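Local coordinates for hemolysin-related protein (Vibrio cholerae serotype O1, PDB 6MLT) that is a secreted, calcium-binding protein of the biofilm matrix that probably contributes to adhesion through carbohydrate recognition, at residues 125-128 with 129-133; 360-363 with 364-367; 501-504 with 505-508. All blocks are in the same frame, centred on the assembly; numbering follows the deposited sequence.

Contact 1: residues 125-128 with 129-133; sequences ILDH and QGNIK
The side chains of Asp127 and Asn131 lie alongside each other, pointing the same way, with carboxylate and amide planes turned 77° apart, and Asp127 OD1 takes two backbone N-H groups from opposite faces of its plane: Gln129 N at 2.9 Å and Asn131 N at 3.0 Å. Both donors stand well out of the carboxylate plane. Asp127 CG sits between its backbone N and carbonyl carbon (chi1 67°), which folds the carboxylate back over the turn and, through Gln129 N, makes an Asx turn. The other oxygen, OD2, receives a water at 2.6 Å; that water also donates to Gln129 OE1 and accepts from Asn131 ND2, tying three side chains together. A second water joins OD2 to Ile132 O. The loop is a type I turn from Asp127 to Gly130 with a classic G1 bulge at Gly130: Gly130 N bonds Asp127 O, and Asp127 N bonds Asn131 O. It closes the hairpin of strands 122-126 and 132-137, within an FG-GAP-like repeat. At the turn corner, Gln129 CG lies over one face of the His128 ring, 3.8 Å from its centroid, while ring and amide planes differ by 29°. His128 ND1 bonds Leu40 O, next to the calcium ligand Asn41. At the strand ends, Leu126 CD2 meets Ile132 CD1 at 4.2 Å across a non-hydrogen-bonded pair, and Lys133 NZ reaches the sodium ligands Glu112 (hydrogen bond) and Asp106 (salt bridge).

Contact 2: residues 360-363 with 364-367; sequences GKNK and YTWK
The backbone doubles back over residues 363-366, with Asn362 N donating to Lys367 O at 2.7 Å and Trp366 N donating to Asn362 O, while the end-to-end directions of 360-363 and 364-367 differ by 144°. Asn362 lays its amide into this loop: CG is anti to the backbone N (chi1 176°), which brings OD1 within reach of two successive N-H groups. Tyr364 N lies an unusually short 2.5 Å from OD1, nearly in line with the C=O bond, and Thr365 N comes from above the amide plane at 2.9 Å. The first of these bonds is consistent with an Asx turn, and Thr365 OG1 adds an ST turn by accepting from Lys367 N at 3.3 Å. Together they shape a four-residue hairpin loop in the beta-prism lectin domain, just after the chain turns a corner at Gly360. The side chains of Lys363 and Tyr364 point the same way; Lys363 CG sits over the ring centre, 3.9 Å from the centroid and only 3° off the normal. Further out, Lys363 CE approaches Tyr364 OH at 3.5 Å, and NZ goes on to bond Asp389 O. Across the loop mouth, Lys361 CE packs against Trp366 CB at 3.9 Å, with NZ giving at most a weak cation-pi attraction to the indole. The indole edge, at CD1, meets Asn362 O near the ring plane.

Contact 3: residues 501-504 with 505-508; sequences ILDG and QTGR
A single carboxylate oxygen, Asp503 OD2, collects three donors from two consecutive residues, and the shortest of the three bonds comes from a hydroxyl: Thr506 OG1 donates to it at 2.8 Å, on the anti side and 25° out of the carboxylate plane. The two backbone donors are weak, with Thr506 N at 3.0 Å from OD2 and an N-H...O angle of 125°, and Gln505 N at 3.3 Å. Asp503 reaches them because its CG is anti to the backbone N (chi1 178°), which swings the carboxylate across the loop. The remaining oxygen, OD1, receives a water at 2.7 Å, and the same water accepts from Gln505 NE2 and Gln505 N. While donating to Asp503 OD2, Thr506 OG1 also accepts from Arg508 N at 3.2 Å, an ST turn that links the carboxylate to the outgoing chain. Leu502 CD2 packs against Gly507 O at 3.7 Å, where Gly507 has positive phi. Gly507 N bonds Asp503 O and Asp503 N bonds Arg508 O, so residues 504-507 form a four-residue hairpin loop joining strands 498-502 and 509-514 of an antiparallel four-stranded sheet, an organisation consistent with a beta-propeller blade.

In the fold
The three turns follow one another along the chain, contact 1 first, then contact 2, then contact 3, without touching. Contacts 1 and 3 each join the third and fourth strands of a separate four-stranded antiparallel sheet, and their centres are about 40 Å apart, consistent with corresponding hairpins on two propeller blades. Contact 2 belongs to the beta-prism lectin domain instead, about 77 Å from contact 1 and about 63 Å from contact 3 between centres, on the other side of the chain's centre from contact 1. Strand 277-279, before the lectin range, pairs with strand 443-448, after it, so the lectin module, probably carbohydrate-binding, appears inserted into the propeller, well away from the metal-bearing blades.

Contact 1: residues 125-128 with 129-133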
loop_
_atom_site.group_PDB
_atom_site.type_symbol
_atom_site.label_atom_id
_atom_site.label_comp_id
_atom_site.label_asym_id
_atom_site.label_seq_id
_atom_site.Cartn_x
_atom_site.Cartn_y
_atom_site.Cartn_z
ATOM N N ILE A 125 -3.709 3.583 26.701
ATOM C CA ILE A 125 -2.520 3.020 26.087
ATOM C C ILE A 125 -1.937 2.009 27.066
ATOM O O ILE A 125 -1.454 2.382 28.143
ATOM C CB ILE A 125 -1.507 4.106 25.710
ATOM C CG1 ILE A 125 -2.198 5.131 24.795
ATOM C CG2 ILE A 125 -0.287 3.481 25.033
ATOM C CD1 ILE A 125 -1.330 6.292 24.358
ATOM N N LEU A 126 -1.999 0.730 26.697
ATOM C CA LEU A 126 -1.517 -0.356 27.541
ATOM C C LEU A 126 -0.087 -0.727 27.170
ATOM O O LEU A 126 0.333 -0.576 26.017
ATOM C CB LEU A 126 -2.399 -1.594 27.392
ATOM C CG LEU A 126 -3.913 -1.409 27.495
ATOM C CD1 LEU A 126 -4.605 -2.759 27.366
ATOM C CD2 LEU A 126 -4.288 -0.745 28.798
ATOM N N ASP A 127 0.652 -1.237 28.158
ATOM C CA ASP A 127 1.927 -1.885 27.892
ATOM C C ASP A 127 1.678 -3.310 27.398
ATOM O O ASP A 127 0.536 -3.774 27.306
ATOM C CB ASP A 127 2.831 -1.850 29.130
ATOM C CG ASP A 127 2.308 -2.697 30.312
ATOM O OD1 ASP A 127 1.507 -3.644 30.127
ATOM O OD2 ASP A 127 2.737 -2.403 31.451
ATOM N N HIS A 128 2.765 -4.018 27.077
ATOM C CA HIS A 128 2.650 -5.321 26.422
ATOM C C HIS A 128 2.084 -6.399 27.337
ATOM O O HIS A 128 1.800 -7.504 26.862
ATOM C CB HIS A 128 4.017 -5.764 25.883
ATOM C CG HIS A 128 4.990 -6.154 26.953
ATOM N ND1 HIS A 128 5.294 -7.467 27.241
ATOM C CD2 HIS A 128 5.722 -5.404 27.810
ATOM C CE1 HIS A 128 6.175 -7.510 28.225
ATOM N NE2 HIS A 128 6.452 -6.271 28.589
ATOM N N GLN A 129 1.911 -6.112 28.619
ATOM C CA GLN A 129 1.309 -7.041 29.560
ATOM C C GLN A 129 -0.157 -6.734 29.840
ATOM O O GLN A 129 -0.770 -7.408 30.674
ATOM C CB GLN A 129 2.105 -7.034 30.870
ATOM C CG GLN A 129 3.538 -7.510 30.689
ATOM C CD GLN A 129 4.357 -7.438 31.970
ATOM O OE1 GLN A 129 4.237 -6.494 32.748
ATOM N NE2 GLN A 129 5.196 -8.438 32.188
ATOM N N GLY A 130 -0.732 -5.739 29.166
ATOM C CA GLY A 130 -2.132 -5.412 29.330
ATOM C C GLY A 130 -2.428 -4.406 30.416
ATOM O O GLY A 130 -3.604 -4.203 30.743
ATOM N N ASN A 131 -1.409 -3.770 30.985
ATOM C CA ASN A 131 -1.600 -2.805 32.054
ATOM C C ASN A 131 -1.519 -1.385 31.514
ATOM O O ASN A 131 -0.752 -1.089 30.593
ATOM C CB ASN A 131 -0.556 -3.009 33.147
ATOM C CG ASN A 131 -0.775 -4.289 33.909
ATOM O OD1 ASN A 131 -1.892 -4.576 34.349
ATOM N ND2 ASN A 131 0.273 -5.085 34.041
ATOM N N ILE A 132 -2.309 -0.500 32.122
ATOM C CA ILE A 132 -2.374 0.881 31.669
ATOM C C ILE A 132 -1.007 1.527 31.817
ATOM O O ILE A 132 -0.338 1.386 32.848
ATOM C CB ILE A 132 -3.447 1.656 32.451
ATOM C CG1 ILE A 132 -3.591 3.077 31.904
ATOM C CG2 ILE A 132 -3.102 1.705 33.938
ATOM C CD1 ILE A 132 -4.115 3.129 30.478
ATOM N N LYS A 133 -0.588 2.242 30.782
ATOM C CA LYS A 133 0.684 2.951 30.764
ATOM C C LYS A 133 0.497 4.447 30.569
ATOM O O LYS A 133 1.098 5.241 31.301
ATOM C CB LYS A 133 1.575 2.375 29.652
ATOM C CG LYS A 133 2.916 3.070 29.478
ATOM C CD LYS A 133 3.805 2.267 28.539
ATOM C CE LYS A 133 5.064 3.019 28.164
ATOM N NZ LYS A 133 6.087 2.109 27.575
HETATM O O HOH W 1 2.896 -4.220 33.313
HETATM O O HOH W 2 2.121 0.177 32.819
#

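Contact 2: residues 360-363 with 364-367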
loop_
_atom_site.group_PDB
_atom_site.type_symbol
_atom_site.label_atom_id
_atom_site.label_comp_id
_atom_site.label_asym_id
_atom_site.label_seq_id
_atom_site.Cartn_x
_atom_site.Cartn_y
_atom_site.Cartn_z
ATOM N N GLY A 360 29.662 12.638 -37.802
ATOM C CA GLY A 360 30.693 12.852 -38.796
ATOM C C GLY A 360 31.922 13.485 -38.175
ATOM O O GLY A 360 32.164 13.362 -36.971
ATOM N N LYS A 361 32.688 14.166 -39.019
ATOM C CA LYS A 361 33.956 14.752 -38.609
ATOM C C LYS A 361 33.718 16.134 -38.016
ATOM O O LYS A 361 33.177 17.023 -38.684
ATOM C CB LYS A 361 34.919 14.835 -39.785
ATOM C CG LYS A 361 36.327 15.239 -39.396
ATOM C CD LYS A 361 37.242 15.219 -40.611
ATOM C CE LYS A 361 38.652 14.802 -40.252
ATOM N NZ LYS A 361 39.434 14.422 -41.463
ATOM N N ASN A 362 34.124 16.294 -36.759
ATOM C CA ASN A 362 34.056 17.561 -36.036
ATOM C C ASN A 362 35.029 18.558 -36.663
ATOM O O ASN A 362 36.231 18.288 -36.747
ATOM C CB ASN A 362 34.397 17.288 -34.564
ATOM C CG ASN A 362 34.459 18.530 -33.717
ATOM O OD1 ASN A 362 35.010 19.548 -34.119
ATOM N ND2 ASN A 362 33.923 18.433 -32.500
ATOM N N LYS A 363 34.525 19.720 -37.087
ATOM C CA LYS A 363 35.389 20.672 -37.779
ATOM C C LYS A 363 36.345 21.393 -36.837
ATOM O O LYS A 363 37.293 22.024 -37.313
ATOM C CB LYS A 363 34.560 21.705 -38.536
ATOM C CG LYS A 363 33.849 22.739 -37.654
ATOM C CD LYS A 363 33.043 23.700 -38.522
ATOM C CE LYS A 363 32.349 24.770 -37.697
ATOM N NZ LYS A 363 31.522 25.668 -38.563
ATOM N N TYR A 364 36.116 21.323 -35.528
ATOM C CA TYR A 364 36.983 21.995 -34.566
ATOM C C TYR A 364 38.166 21.128 -34.159
ATOM O O TYR A 364 39.282 21.637 -33.993
ATOM C CB TYR A 364 36.187 22.380 -33.319
ATOM C CG TYR A 364 34.900 23.108 -33.613
ATOM C CD1 TYR A 364 34.904 24.428 -34.040
ATOM C CD2 TYR A 364 33.679 22.471 -33.455
ATOM C CE1 TYR A 364 33.724 25.090 -34.315
ATOM C CE2 TYR A 364 32.497 23.123 -33.715
ATOM C CZ TYR A 364 32.521 24.432 -34.146
ATOM O OH TYR A 364 31.332 25.078 -34.409
ATOM N N THR A 365 37.937 19.825 -34.012
ATOM C CA THR A 365 38.940 18.895 -33.535
ATOM C C THR A 365 39.330 17.848 -34.567
ATOM O O THR A 365 40.303 17.122 -34.341
ATOM C CB THR A 365 38.436 18.170 -32.279
ATOM O OG1 THR A 365 37.366 17.293 -32.642
ATOM C CG2 THR A 365 37.927 19.156 -31.235
ATOM N N TRP A 366 38.597 17.735 -35.677
ATOM C CA TRP A 366 38.838 16.724 -36.707
ATOM C C TRP A 366 38.645 15.300 -36.188
ATOM O O TRP A 366 39.078 14.343 -36.830
ATOM C CB TRP A 366 40.236 16.879 -37.329
ATOM C CG TRP A 366 40.359 18.087 -38.217
ATOM C CD1 TRP A 366 39.373 18.981 -38.528
ATOM C CD2 TRP A 366 41.535 18.535 -38.903
ATOM N NE1 TRP A 366 39.861 19.953 -39.365
ATOM C CE2 TRP A 366 41.186 19.705 -39.610
ATOM C CE3 TRP A 366 42.849 18.063 -38.990
ATOM C CZ2 TRP A 366 42.101 20.405 -40.393
ATOM C CZ3 TRP A 366 43.757 18.761 -39.767
ATOM C CH2 TRP A 366 43.378 19.918 -40.458
ATOM N N LYS A 367 37.978 15.132 -35.046
ATOM C CA LYS A 367 37.592 13.812 -34.563
ATOM C C LYS A 367 36.192 13.455 -35.065
ATOM O O LYS A 367 35.391 14.323 -35.417
ATOM C CB LYS A 367 37.628 13.766 -33.034
ATOM C CG LYS A 367 38.964 14.172 -32.428
ATOM C CD LYS A 367 40.100 13.298 -32.950
ATOM C CE LYS A 367 41.426 13.664 -32.311
ATOM N NZ LYS A 367 42.546 12.897 -32.908
#

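Contact 3: residues 501-504 with 505-508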
loop_
_atom_site.group_PDB
_atom_site.type_symbol
_atom_site.label_atom_id
_atom_site.label_comp_id
_atom_site.label_asym_id
_atom_site.label_seq_id
_atom_site.Cartn_x
_atom_site.Cartn_y
_atom_site.Cartn_z
ATOM N N ILE A 501 -11.502 -17.879 0.238
ATOM C CA ILE A 501 -10.390 -17.327 -0.527
ATOM C C ILE A 501 -10.810 -17.296 -1.988
ATOM O O ILE A 501 -11.235 -18.320 -2.540
ATOM C CB ILE A 501 -9.111 -18.158 -0.339
ATOM C CG1 ILE A 501 -8.748 -18.239 1.145
ATOM C CG2 ILE A 501 -7.952 -17.567 -1.162
ATOM C CD1 ILE A 501 -7.686 -19.289 1.443
ATOM N N LEU A 502 -10.697 -16.126 -2.610
ATOM C CA LEU A 502 -11.120 -15.919 -3.988
ATOM C C LEU A 502 -9.920 -15.597 -4.873
ATOM O O LEU A 502 -9.014 -14.856 -4.475
ATOM C CB LEU A 502 -12.136 -14.787 -4.089
ATOM C CG LEU A 502 -13.349 -14.868 -3.151
ATOM C CD1 LEU A 502 -14.287 -13.698 -3.395
ATOM C CD2 LEU A 502 -14.091 -16.196 -3.324
ATOM N N ASP A 503 -9.940 -16.135 -6.086
ATOM C CA ASP A 503 -8.912 -15.821 -7.066
ATOM C C ASP A 503 -8.991 -14.343 -7.432
ATOM O O ASP A 503 -10.075 -13.809 -7.685
ATOM C CB ASP A 503 -9.101 -16.697 -8.301
ATOM C CG ASP A 503 -8.099 -16.393 -9.394
ATOM O OD1 ASP A 503 -6.893 -16.633 -9.188
ATOM O OD2 ASP A 503 -8.527 -15.913 -10.464
ATOM N N GLY A 504 -7.836 -13.678 -7.444
ATOM C CA GLY A 504 -7.821 -12.247 -7.707
ATOM C C GLY A 504 -8.327 -11.892 -9.089
ATOM O O GLY A 504 -9.027 -10.892 -9.266
ATOM N N GLN A 505 -7.976 -12.700 -10.091
ATOM C CA GLN A 505 -8.291 -12.350 -11.469
ATOM C C GLN A 505 -9.733 -12.665 -11.847
ATOM O O GLN A 505 -10.299 -11.989 -12.715
ATOM C CB GLN A 505 -7.345 -13.083 -12.419
ATOM C CG GLN A 505 -5.924 -12.549 -12.409
ATOM C CD GLN A 505 -4.992 -13.346 -13.303
ATOM O OE1 GLN A 505 -4.732 -12.966 -14.443
ATOM N NE2 GLN A 505 -4.474 -14.447 -12.783
ATOM N N THR A 506 -10.341 -13.674 -11.217
ATOM C CA THR A 506 -11.625 -14.201 -11.664
ATOM C C THR A 506 -12.675 -14.332 -10.573
ATOM O O THR A 506 -13.847 -14.540 -10.904
ATOM C CB THR A 506 -11.448 -15.591 -12.288
ATOM O OG1 THR A 506 -11.097 -16.522 -11.255
ATOM C CG2 THR A 506 -10.376 -15.573 -13.378
ATOM N N GLY A 507 -12.303 -14.258 -9.301
ATOM C CA GLY A 507 -13.240 -14.489 -8.226
ATOM C C GLY A 507 -13.519 -15.947 -7.928
ATOM O O GLY A 507 -14.282 -16.233 -6.997
ATOM N N ARG A 508 -12.917 -16.878 -8.664
ATOM C CA ARG A 508 -13.144 -18.296 -8.407
ATOM C C ARG A 508 -12.849 -18.625 -6.946
ATOM O O ARG A 508 -11.830 -18.195 -6.393
ATOM C CB ARG A 508 -12.265 -19.144 -9.327
ATOM C CG ARG A 508 -12.501 -20.644 -9.200
ATOM C CD ARG A 508 -11.578 -21.450 -10.121
ATOM N NE ARG A 508 -10.245 -21.628 -9.550
ATOM C CZ ARG A 508 -9.943 -22.529 -8.621
ATOM N NH1 ARG A 508 -10.883 -23.341 -8.144
ATOM N NH2 ARG A 508 -8.701 -22.620 -8.163
HETATM O O HOH W 3 -5.345 -14.546 -9.953
#